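Local coordinates for protein uricase (Bacillus fastidiosus, PDB 4R8X) that probably catalyses the oxidation of urate by molecular oxygen to 5-hydroxyisourate, the first step on the pathway to (S)-allantoin, at residues A86-F91 with E142-T147; G90-V95 with V109-K114; I204-E209 with V223-V228. All coordinates share one frame; numbering follows the deposited sequence.

In the fold
All three contacts are buried and seat helices on the same face of the large antiparallel sheet of the uricase T-fold. Interactions 1 and 2 share helix 88-102: its first turn rests on strand 143-153, and the turns after it rest on the neighbouring strand 108-125. Interaction 3 seats helix 225-238 over strand 198-208, and interactions 1 and 3 touch where Val144 CG2 of strand 143-153 lies 3.7 Å from Ala225 CB of helix 225-238. Chemistry changes with place. Interaction 2 is joined by aliphatic packing alone, interaction 1 adds a water-bridged carboxylate, and interaction 3 combines a direct hydrogen bond, a three-way water bridge and a tryptophan face.

Interaction 1 (A86-F91 with E142-T147); sequences ATLEGF and EYVTAT. Unlike the reference sequence in segment 142-147: Val144 (reference Ala).
The first turn of helix 88-102, lying on the antiparallel sheet of the uricase fold, meets strand 143-153 through Leu88 and Glu89 on one side and Val144 and Ala146 on the other. Leu88 does most of the touching. Its CG stands opposite the backbone N (chi1 -172°), which turns the side chain to the strand, where the CD2 branch comes to 3.7 Å from Ala146 CB. The same methyl lies over the peptide link between Thr145 and Ala146. A small alanine suits this spot because it lets the helix come close, while Val144, which differs from the reference alanine, lays CG1 against Leu88 CD2 at 4.1 Å. Strand alternation puts both of these on the helix side and turns Thr145 to the other face.

Glu89 combines apolar and polar roles. Its CG packs on Ala146 CB at 3.9 Å, and a bend at chi2 then carries the carboxylate along the strand. A water donates to Glu89 OE1 (2.9 Å) and to Thr145 O (3.0 Å), bridging helix and strand. Ser164 also bonds OE1 and Tyr222 bonds OE2, so the buried carboxylate has several partners, and the nearby helix start would probably help to stabilise its charge. Just before the helix, Thr87 OG1 accepts from Gly90 N at 2.9 Å and also bonds Ala214 O. A threonine hydroxyl is well suited to this N-cap, which opens a helix lying on a sheet, as in the T-fold of the uricase family.

Interaction 2 (G90-V95 with V109-K114); sequences GFLQYV and VRLEAK
Leu92 holds its CG beside its own backbone N and opposite the carbonyl carbon (chi1 -62°), and this turn brings both of its methyls down onto Leu111 and Ala113. Val95, one helical turn later, has CG1 opposite its backbone N, which points that methyl at the end of Leu111. The leucine fork settles between the two strand residues: CD2 is 3.9 Å from Leu111 CB, and CD1 is 3.9 Å from Ala113 CB and 3.7 Å from Leu111 O. Val95 CG1 meets Leu111 CD2 at 4.0 Å, the two side chains crossing at about a right angle.

This is the helix-on-sheet layer of the T-fold, in which helix 88-102 covers strand 108-125; the axes of segments 90-95 and 109-114 approach to 8.3 Å and run nearly antiparallel (155°). Ala113, having only a methyl, suits the point where the leucine presses in, whereas the longer Leu111 reaches up to the next turn. Val148 of the adjoining strand also touches Leu92. On the helix side, Val95 CG2 sits 3.5 Å above the plane of the Phe91 ring, toward its rim.

Alternate strand residues point the other way and are polar. There Arg110 NE donates to the anti lone pair of Glu112 OE2 at 2.8 Å in a nearly straight salt bridge (171°), with the oxygen close to the guanidinium plane. Glu149 and Glu161 engage Arg110 NH1.

Interaction 3 (I204-E209 with V223-V228); sequences IGWAYE and VAAEQV
Tyr208 OH is held by two partners: Val223 N donates to it at 2.9 Å (161°), and a water lies 2.6 Å from it. The same water donates to Val223 O at 2.7 Å and accepts from Trp206 NE1 at 2.9 Å. One solvent molecule thus satisfies the indole N-H and the carbonyl together, joining strand 198-208 to the residues that lead into helix 225-238. The arrangement belongs to the helix-over-sheet packing of the T-fold, here in the second uricase sequence region. Both aromatic rings take the water at their edges, near their planes. A tyrosine is apt here because its long ring carries a hydroxyl from the strand to a backbone N-H before the helix.

Trp206 fills the middle of the contact. Its CG lies between the backbone N and the carbonyl carbon, the crowded position (chi1 48°), which projects the indole toward the helix. Val228 CG2 makes a CH-pi contact over the six-membered ring, 3.9 Å from the centroid and 11° off the normal, and Val223 CG1 lies over the same face nearer the rim. Ala225 CB meets the ring edge at Trp206 CH2, 3.6 Å away; a residue this small allows the wide indole to slide in beside the first helical turn.

That turn starts after Ala224 at the N-cap, whose N donates to Gln227 OE1 at 3.2 Å, on a carbonyl lone pair; the Gln227 side chain thus caps this N-H, and the alanine methyl offers no acceptor for a return bond. Two residues before Trp206 on the strand, the branched Ile204 slides past Val228, its CG2 stopping 3.9 Å from Val228 CG1.

Interaction 1 (A86-F91 with E142-T147)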
loop_
_atom_site.group_PDB
_atom_site.type_symbol
_atom_site.label_atom_id
_atom_site.label_comp_id
_atom_site.label_asym_id
_atom_site.label_seq_id
_atom_site.Cartn_x
_atom_site.Cartn_y
_atom_site.Cartn_z
ATOM N N ALA D 86 -1.028 -4.668 -32.187
ATOM C CA ALA D 86 -0.799 -3.377 -31.528
ATOM C C ALA D 86 -1.711 -3.119 -30.343
ATOM O O ALA D 86 -1.683 -2.020 -29.784
ATOM C CB ALA D 86 -0.960 -2.241 -32.528
ATOM N N THR D 87 -2.512 -4.107 -29.951
ATOM C CA THR D 87 -3.502 -3.901 -28.889
ATOM C C THR D 87 -3.395 -4.939 -27.786
ATOM O O THR D 87 -2.929 -6.061 -27.997
ATOM C CB THR D 87 -4.971 -3.914 -29.404
ATOM O OG1 THR D 87 -5.386 -5.262 -29.681
ATOM C CG2 THR D 87 -5.125 -3.046 -30.639
ATOM N N LEU D 88 -3.830 -4.551 -26.594
ATOM C CA LEU D 88 -3.777 -5.440 -25.445
ATOM C C LEU D 88 -4.697 -6.635 -25.676
ATOM O O LEU D 88 -4.314 -7.778 -25.435
ATOM C CB LEU D 88 -4.190 -4.684 -24.184
ATOM C CG LEU D 88 -4.014 -5.427 -22.862
ATOM C CD1 LEU D 88 -2.587 -5.937 -22.695
ATOM C CD2 LEU D 88 -4.360 -4.495 -21.717
ATOM N N GLU D 89 -5.910 -6.364 -26.159
ATOM C CA GLU D 89 -6.875 -7.426 -26.425
ATOM C C GLU D 89 -6.382 -8.394 -27.493
ATOM O O GLU D 89 -6.611 -9.598 -27.391
ATOM C CB GLU D 89 -8.216 -6.844 -26.863
ATOM C CG GLU D 89 -8.897 -5.948 -25.849
ATOM C CD GLU D 89 -8.559 -4.474 -26.019
ATOM O OE1 GLU D 89 -9.374 -3.645 -25.582
ATOM O OE2 GLU D 89 -7.499 -4.135 -26.587
ATOM N N GLY D 90 -5.739 -7.853 -28.523
ATOM C CA GLY D 90 -5.133 -8.665 -29.564
ATOM C C GLY D 90 -4.093 -9.593 -28.986
ATOM O O GLY D 90 -4.099 -10.789 -29.262
ATOM N N PHE D 91 -3.206 -9.054 -28.151
ATOM C CA PHE D 91 -2.177 -9.885 -27.555
ATOM C C PHE D 91 -2.757 -10.995 -26.676
ATOM O O PHE D 91 -2.332 -12.139 -26.768
ATOM C CB PHE D 91 -1.203 -9.041 -26.743
ATOM C CG PHE D 91 -0.135 -9.849 -26.066
ATOM C CD1 PHE D 91 0.756 -10.604 -26.817
ATOM C CD2 PHE D 91 -0.035 -9.877 -24.680
ATOM C CE1 PHE D 91 1.736 -11.366 -26.202
ATOM C CE2 PHE D 91 0.942 -10.625 -24.055
ATOM C CZ PHE D 91 1.838 -11.373 -24.813
ATOM N N GLU D 142 -4.131 6.496 -14.381
ATOM C CA GLU D 142 -5.042 5.536 -15.002
ATOM C C GLU D 142 -4.324 4.617 -15.985
ATOM O O GLU D 142 -3.306 4.986 -16.579
ATOM C CB GLU D 142 -6.205 6.248 -15.677
ATOM C CG GLU D 142 -5.807 7.137 -16.841
ATOM C CD GLU D 142 -5.617 8.586 -16.442
ATOM O OE1 GLU D 142 -5.833 9.455 -17.304
ATOM O OE2 GLU D 142 -5.236 8.866 -15.286
ATOM N N TYR D 143 -4.852 3.412 -16.153
ATOM C CA TYR D 143 -4.175 2.428 -16.973
ATOM C C TYR D 143 -5.187 1.548 -17.700
ATOM O O TYR D 143 -6.305 1.343 -17.226
ATOM C CB TYR D 143 -3.198 1.605 -16.119
ATOM C CG TYR D 143 -3.856 0.832 -15.002
ATOM C CD1 TYR D 143 -4.013 1.393 -13.735
ATOM C CD2 TYR D 143 -4.334 -0.455 -15.213
ATOM C CE1 TYR D 143 -4.619 0.685 -12.709
ATOM C CE2 TYR D 143 -4.937 -1.172 -14.200
ATOM C CZ TYR D 143 -5.085 -0.600 -12.953
ATOM O OH TYR D 143 -5.698 -1.313 -11.952
ATOM N N VAL D 144 -4.767 1.035 -18.846
ATOM C CA VAL D 144 -5.608 0.209 -19.687
ATOM C C VAL D 144 -5.742 -1.194 -19.125
ATOM O O VAL D 144 -4.793 -1.767 -18.603
ATOM C CB VAL D 144 -5.018 0.149 -21.111
ATOM C CG1 VAL D 144 -5.884 -0.707 -22.026
ATOM C CG2 VAL D 144 -4.885 1.549 -21.682
ATOM N N THR D 145 -6.938 -1.760 -19.253
ATOM C CA THR D 145 -7.176 -3.131 -18.830
ATOM C C THR D 145 -7.798 -3.950 -19.968
ATOM O O THR D 145 -8.405 -3.398 -20.889
ATOM C CB THR D 145 -8.113 -3.190 -17.598
ATOM O OG1 THR D 145 -9.379 -2.603 -17.931
ATOM C CG2 THR D 145 -7.496 -2.431 -16.414
ATOM N N ALA D 146 -7.623 -5.268 -19.900
ATOM C CA ALA D 146 -8.307 -6.184 -20.815
ATOM C C ALA D 146 -8.345 -7.588 -20.239
ATOM O O ALA D 146 -7.483 -7.964 -19.449
ATOM C CB ALA D 146 -7.635 -6.180 -22.189
ATOM N N THR D 147 -9.359 -8.351 -20.643
ATOM C CA THR D 147 -9.448 -9.773 -20.343
ATOM C C THR D 147 -9.900 -10.480 -21.597
ATOM O O THR D 147 -10.786 -10.000 -22.300
ATOM C CB THR D 147 -10.488 -10.062 -19.236
ATOM O OG1 THR D 147 -10.043 -9.498 -18.001
ATOM C CG2 THR D 147 -10.677 -11.549 -19.025
HETATM O O HOH W 1 -8.511 -1.857 -23.475
#

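Interaction 2 (G90-V95 with V109-K114)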
loop_
_atom_site.group_PDB
_atom_site.type_symbol
_atom_site.label_atom_id
_atom_site.label_comp_id
_atom_site.label_asym_id
_atom_site.label_seq_id
_atom_site.Cartn_x
_atom_site.Cartn_y
_atom_site.Cartn_z
ATOM N N GLY D 90 -5.739 -7.853 -28.523
ATOM C CA GLY D 90 -5.133 -8.665 -29.564
ATOM C C GLY D 90 -4.093 -9.593 -28.986
ATOM O O GLY D 90 -4.099 -10.789 -29.262
ATOM N N PHE D 91 -3.206 -9.054 -28.151
ATOM C CA PHE D 91 -2.177 -9.885 -27.555
ATOM C C PHE D 91 -2.757 -10.995 -26.676
ATOM O O PHE D 91 -2.332 -12.139 -26.768
ATOM C CB PHE D 91 -1.203 -9.041 -26.743
ATOM C CG PHE D 91 -0.135 -9.849 -26.066
ATOM C CD1 PHE D 91 0.756 -10.604 -26.817
ATOM C CD2 PHE D 91 -0.035 -9.877 -24.680
ATOM C CE1 PHE D 91 1.736 -11.366 -26.202
ATOM C CE2 PHE D 91 0.942 -10.625 -24.055
ATOM C CZ PHE D 91 1.838 -11.373 -24.813
ATOM N N LEU D 92 -3.738 -10.664 -25.835
ATOM C CA LEU D 92 -4.316 -11.655 -24.941
ATOM C C LEU D 92 -5.005 -12.786 -25.713
ATOM O O LEU D 92 -4.856 -13.958 -25.363
ATOM C CB LEU D 92 -5.288 -10.999 -23.950
ATOM C CG LEU D 92 -4.688 -9.962 -22.995
ATOM C CD1 LEU D 92 -5.716 -9.638 -21.927
ATOM C CD2 LEU D 92 -3.361 -10.424 -22.368
ATOM N N GLN D 93 -5.747 -12.441 -26.758
ATOM C CA GLN D 93 -6.394 -13.498 -27.530
ATOM C C GLN D 93 -5.367 -14.384 -28.236
ATOM O O GLN D 93 -5.520 -15.600 -28.270
ATOM C CB GLN D 93 -7.389 -12.945 -28.544
ATOM C CG GLN D 93 -8.147 -14.053 -29.244
ATOM C CD GLN D 93 -9.290 -13.542 -30.074
ATOM O OE1 GLN D 93 -9.749 -12.416 -29.900
ATOM N NE2 GLN D 93 -9.762 -14.371 -30.991
ATOM N N TYR D 94 -4.326 -13.756 -28.781
ATOM C CA TYR D 94 -3.208 -14.449 -29.409
ATOM C C TYR D 94 -2.605 -15.488 -28.464
ATOM O O TYR D 94 -2.388 -16.644 -28.839
ATOM C CB TYR D 94 -2.171 -13.407 -29.844
ATOM C CG TYR D 94 -0.828 -13.907 -30.340
ATOM C CD1 TYR D 94 -0.712 -14.625 -31.528
ATOM C CD2 TYR D 94 0.342 -13.577 -29.658
ATOM C CE1 TYR D 94 0.529 -15.035 -31.987
ATOM C CE2 TYR D 94 1.576 -13.987 -30.110
ATOM C CZ TYR D 94 1.669 -14.713 -31.271
ATOM O OH TYR D 94 2.906 -15.110 -31.720
ATOM N N VAL D 95 -2.345 -15.083 -27.226
ATOM C CA VAL D 95 -1.767 -15.983 -26.224
ATOM C C VAL D 95 -2.707 -17.117 -25.812
ATOM O O VAL D 95 -2.278 -18.265 -25.720
ATOM C CB VAL D 95 -1.277 -15.197 -24.989
ATOM C CG1 VAL D 95 -0.864 -16.141 -23.856
ATOM C CG2 VAL D 95 -0.114 -14.280 -25.368
ATOM N N VAL D 109 -8.573 -21.162 -21.676
ATOM C CA VAL D 109 -7.488 -20.347 -21.140
ATOM C C VAL D 109 -7.960 -18.909 -20.955
ATOM O O VAL D 109 -8.525 -18.318 -21.869
ATOM C CB VAL D 109 -6.268 -20.354 -22.081
ATOM C CG1 VAL D 109 -5.149 -19.466 -21.517
ATOM C CG2 VAL D 109 -5.769 -21.781 -22.291
ATOM N N ARG D 110 -7.713 -18.352 -19.771
ATOM C CA ARG D 110 -8.111 -16.983 -19.468
ATOM C C ARG D 110 -6.893 -16.117 -19.220
ATOM O O ARG D 110 -6.047 -16.455 -18.392
ATOM C CB ARG D 110 -8.969 -16.967 -18.201
ATOM C CG ARG D 110 -9.457 -15.584 -17.778
ATOM C CD ARG D 110 -10.262 -15.679 -16.491
ATOM N NE ARG D 110 -10.848 -14.403 -16.078
ATOM C CZ ARG D 110 -12.008 -13.952 -16.532
ATOM N NH1 ARG D 110 -12.685 -14.670 -17.417
ATOM N NH2 ARG D 110 -12.496 -12.790 -16.112
ATOM N N LEU D 111 -6.812 -15.006 -19.934
ATOM C CA LEU D 111 -5.776 -14.008 -19.690
ATOM C C LEU D 111 -6.405 -12.708 -19.235
ATOM O O LEU D 111 -7.377 -12.239 -19.831
ATOM C CB LEU D 111 -4.964 -13.744 -20.959
ATOM C CG LEU D 111 -3.649 -14.479 -21.183
ATOM C CD1 LEU D 111 -2.594 -14.049 -20.160
ATOM C CD2 LEU D 111 -3.876 -15.997 -21.203
ATOM N N GLU D 112 -5.843 -12.142 -18.170
ATOM C CA GLU D 112 -6.199 -10.807 -17.703
ATOM C C GLU D 112 -4.942 -9.950 -17.749
ATOM O O GLU D 112 -3.842 -10.448 -17.503
ATOM C CB GLU D 112 -6.707 -10.866 -16.266
ATOM C CG GLU D 112 -7.973 -11.676 -16.109
ATOM C CD GLU D 112 -8.388 -11.864 -14.664
ATOM O OE1 GLU D 112 -7.799 -11.212 -13.772
ATOM O OE2 GLU D 112 -9.304 -12.676 -14.418
ATOM N N ALA D 113 -5.082 -8.669 -18.063
ATOM C CA ALA D 113 -3.903 -7.816 -18.079
ATOM C C ALA D 113 -4.203 -6.426 -17.568
ATOM O O ALA D 113 -5.281 -5.875 -17.790
ATOM C CB ALA D 113 -3.287 -7.774 -19.478
ATOM N N LYS D 114 -3.232 -5.878 -16.845
ATOM C CA LYS D 114 -3.238 -4.480 -16.427
ATOM C C LYS D 114 -2.041 -3.805 -17.065
ATOM O O LYS D 114 -0.911 -4.237 -16.858
ATOM C CB LYS D 114 -3.126 -4.381 -14.910
ATOM C CG LYS D 114 -4.321 -4.959 -14.168
ATOM C CD LYS D 114 -4.133 -4.865 -12.654
ATOM C CE LYS D 114 -5.317 -5.475 -11.909
ATOM N NZ LYS D 114 -5.093 -5.543 -10.437
#

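Interaction 3 (I204-E209 with V223-V228)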
loop_
_atom_site.group_PDB
_atom_site.type_symbol
_atom_site.label_atom_id
_atom_site.label_comp_id
_atom_site.label_asym_id
_atom_site.label_seq_id
_atom_site.Cartn_x
_atom_site.Cartn_y
_atom_site.Cartn_z
ATOM N N ILE D 204 -13.933 2.413 -16.171
ATOM C CA ILE D 204 -14.884 2.318 -17.267
ATOM C C ILE D 204 -14.527 1.125 -18.124
ATOM O O ILE D 204 -13.357 0.899 -18.425
ATOM C CB ILE D 204 -14.855 3.581 -18.134
ATOM C CG1 ILE D 204 -14.971 4.831 -17.253
ATOM C CG2 ILE D 204 -15.968 3.535 -19.163
ATOM C CD1 ILE D 204 -14.806 6.137 -18.012
ATOM N N GLY D 205 -15.532 0.347 -18.505
ATOM C CA GLY D 205 -15.329 -0.785 -19.393
ATOM C C GLY D 205 -16.308 -0.751 -20.548
ATOM O O GLY D 205 -17.314 -0.044 -20.485
ATOM N N TRP D 206 -16.012 -1.500 -21.607
ATOM C CA TRP D 206 -16.905 -1.566 -22.762
ATOM C C TRP D 206 -16.842 -2.941 -23.413
ATOM O O TRP D 206 -15.901 -3.706 -23.177
ATOM C CB TRP D 206 -16.583 -0.458 -23.779
ATOM C CG TRP D 206 -15.129 -0.345 -24.113
ATOM C CD1 TRP D 206 -14.475 -0.915 -25.174
ATOM C CD2 TRP D 206 -14.139 0.374 -23.368
ATOM N NE1 TRP D 206 -13.137 -0.588 -25.135
ATOM C CE2 TRP D 206 -12.904 0.199 -24.036
ATOM C CE3 TRP D 206 -14.176 1.151 -22.206
ATOM C CZ2 TRP D 206 -11.720 0.774 -23.575
ATOM C CZ3 TRP D 206 -12.995 1.708 -21.740
ATOM C CH2 TRP D 206 -11.786 1.519 -22.426
ATOM N N ALA D 207 -17.858 -3.246 -24.214
ATOM C CA ALA D 207 -17.924 -4.498 -24.963
ATOM C C ALA D 207 -18.190 -4.188 -26.421
ATOM O O ALA D 207 -18.919 -3.259 -26.726
ATOM C CB ALA D 207 -19.026 -5.413 -24.425
ATOM N N TYR D 208 -17.599 -4.985 -27.304
ATOM C CA TYR D 208 -17.765 -4.839 -28.745
ATOM C C TYR D 208 -18.872 -5.742 -29.282
ATOM O O TYR D 208 -18.997 -6.899 -28.868
ATOM C CB TYR D 208 -16.476 -5.245 -29.453
ATOM C CG TYR D 208 -15.300 -4.297 -29.316
ATOM C CD1 TYR D 208 -14.455 -4.347 -28.211
ATOM C CD2 TYR D 208 -15.009 -3.385 -30.317
ATOM C CE1 TYR D 208 -13.357 -3.488 -28.107
ATOM C CE2 TYR D 208 -13.924 -2.536 -30.234
ATOM C CZ TYR D 208 -13.104 -2.583 -29.121
ATOM O OH TYR D 208 -12.016 -1.742 -29.031
ATOM N N GLU D 209 -19.656 -5.216 -30.217
ATOM C CA GLU D 209 -20.606 -6.045 -30.964
ATOM C C GLU D 209 -19.858 -7.111 -31.756
ATOM O O GLU D 209 -20.263 -8.275 -31.783
ATOM C CB GLU D 209 -21.453 -5.183 -31.905
ATOM C CG GLU D 209 -22.540 -5.950 -32.661
ATOM C CD GLU D 209 -23.292 -5.077 -33.647
ATOM O OE1 GLU D 209 -22.985 -3.870 -33.737
ATOM O OE2 GLU D 209 -24.191 -5.603 -34.333
ATOM N N VAL D 223 -11.408 0.787 -30.286
ATOM C CA VAL D 223 -11.656 1.838 -29.313
ATOM C C VAL D 223 -10.498 1.891 -28.323
ATOM O O VAL D 223 -10.335 0.998 -27.501
ATOM C CB VAL D 223 -12.985 1.613 -28.569
ATOM C CG1 VAL D 223 -13.257 2.758 -27.599
ATOM C CG2 VAL D 223 -14.130 1.486 -29.568
ATOM N N ALA D 224 -9.692 2.942 -28.402
ATOM C CA ALA D 224 -8.585 3.110 -27.468
ATOM C C ALA D 224 -9.102 3.616 -26.127
ATOM O O ALA D 224 -9.906 4.560 -26.075
ATOM C CB ALA D 224 -7.539 4.064 -28.035
ATOM N N ALA D 225 -8.652 2.980 -25.046
ATOM C CA ALA D 225 -9.036 3.394 -23.691
ATOM C C ALA D 225 -8.754 4.873 -23.452
ATOM O O ALA D 225 -9.487 5.537 -22.733
ATOM C CB ALA D 225 -8.338 2.527 -22.629
ATOM N N GLU D 226 -7.696 5.392 -24.069
ATOM C CA GLU D 226 -7.353 6.800 -23.922
ATOM C C GLU D 226 -8.428 7.712 -24.494
ATOM O O GLU D 226 -8.667 8.809 -23.973
ATOM C CB GLU D 226 -6.009 7.087 -24.592
ATOM C CG GLU D 226 -4.815 6.516 -23.837
ATOM C CD GLU D 226 -4.477 5.071 -24.195
ATOM O OE1 GLU D 226 -3.416 4.601 -23.745
ATOM O OE2 GLU D 226 -5.250 4.410 -24.918
ATOM N N GLN D 227 -9.070 7.266 -25.568
ATOM C CA GLN D 227 -10.174 8.030 -26.147
ATOM C C GLN D 227 -11.361 8.069 -25.196
ATOM O O GLN D 227 -12.010 9.104 -25.026
ATOM C CB GLN D 227 -10.610 7.431 -27.478
ATOM C CG GLN D 227 -9.559 7.488 -28.545
ATOM C CD GLN D 227 -10.039 6.874 -29.842
ATOM O OE1 GLN D 227 -10.177 5.654 -29.951
ATOM N NE2 GLN D 227 -10.303 7.716 -30.828
ATOM N N VAL D 228 -11.624 6.935 -24.564
ATOM C CA VAL D 228 -12.712 6.820 -23.607
ATOM C C VAL D 228 -12.442 7.706 -22.394
ATOM O O VAL D 228 -13.341 8.402 -21.915
ATOM C CB VAL D 228 -12.920 5.350 -23.203
ATOM C CG1 VAL D 228 -13.901 5.239 -22.059
ATOM C CG2 VAL D 228 -13.436 4.531 -24.406
HETATM O O HOH W 2 -10.855 -1.493 -26.685
#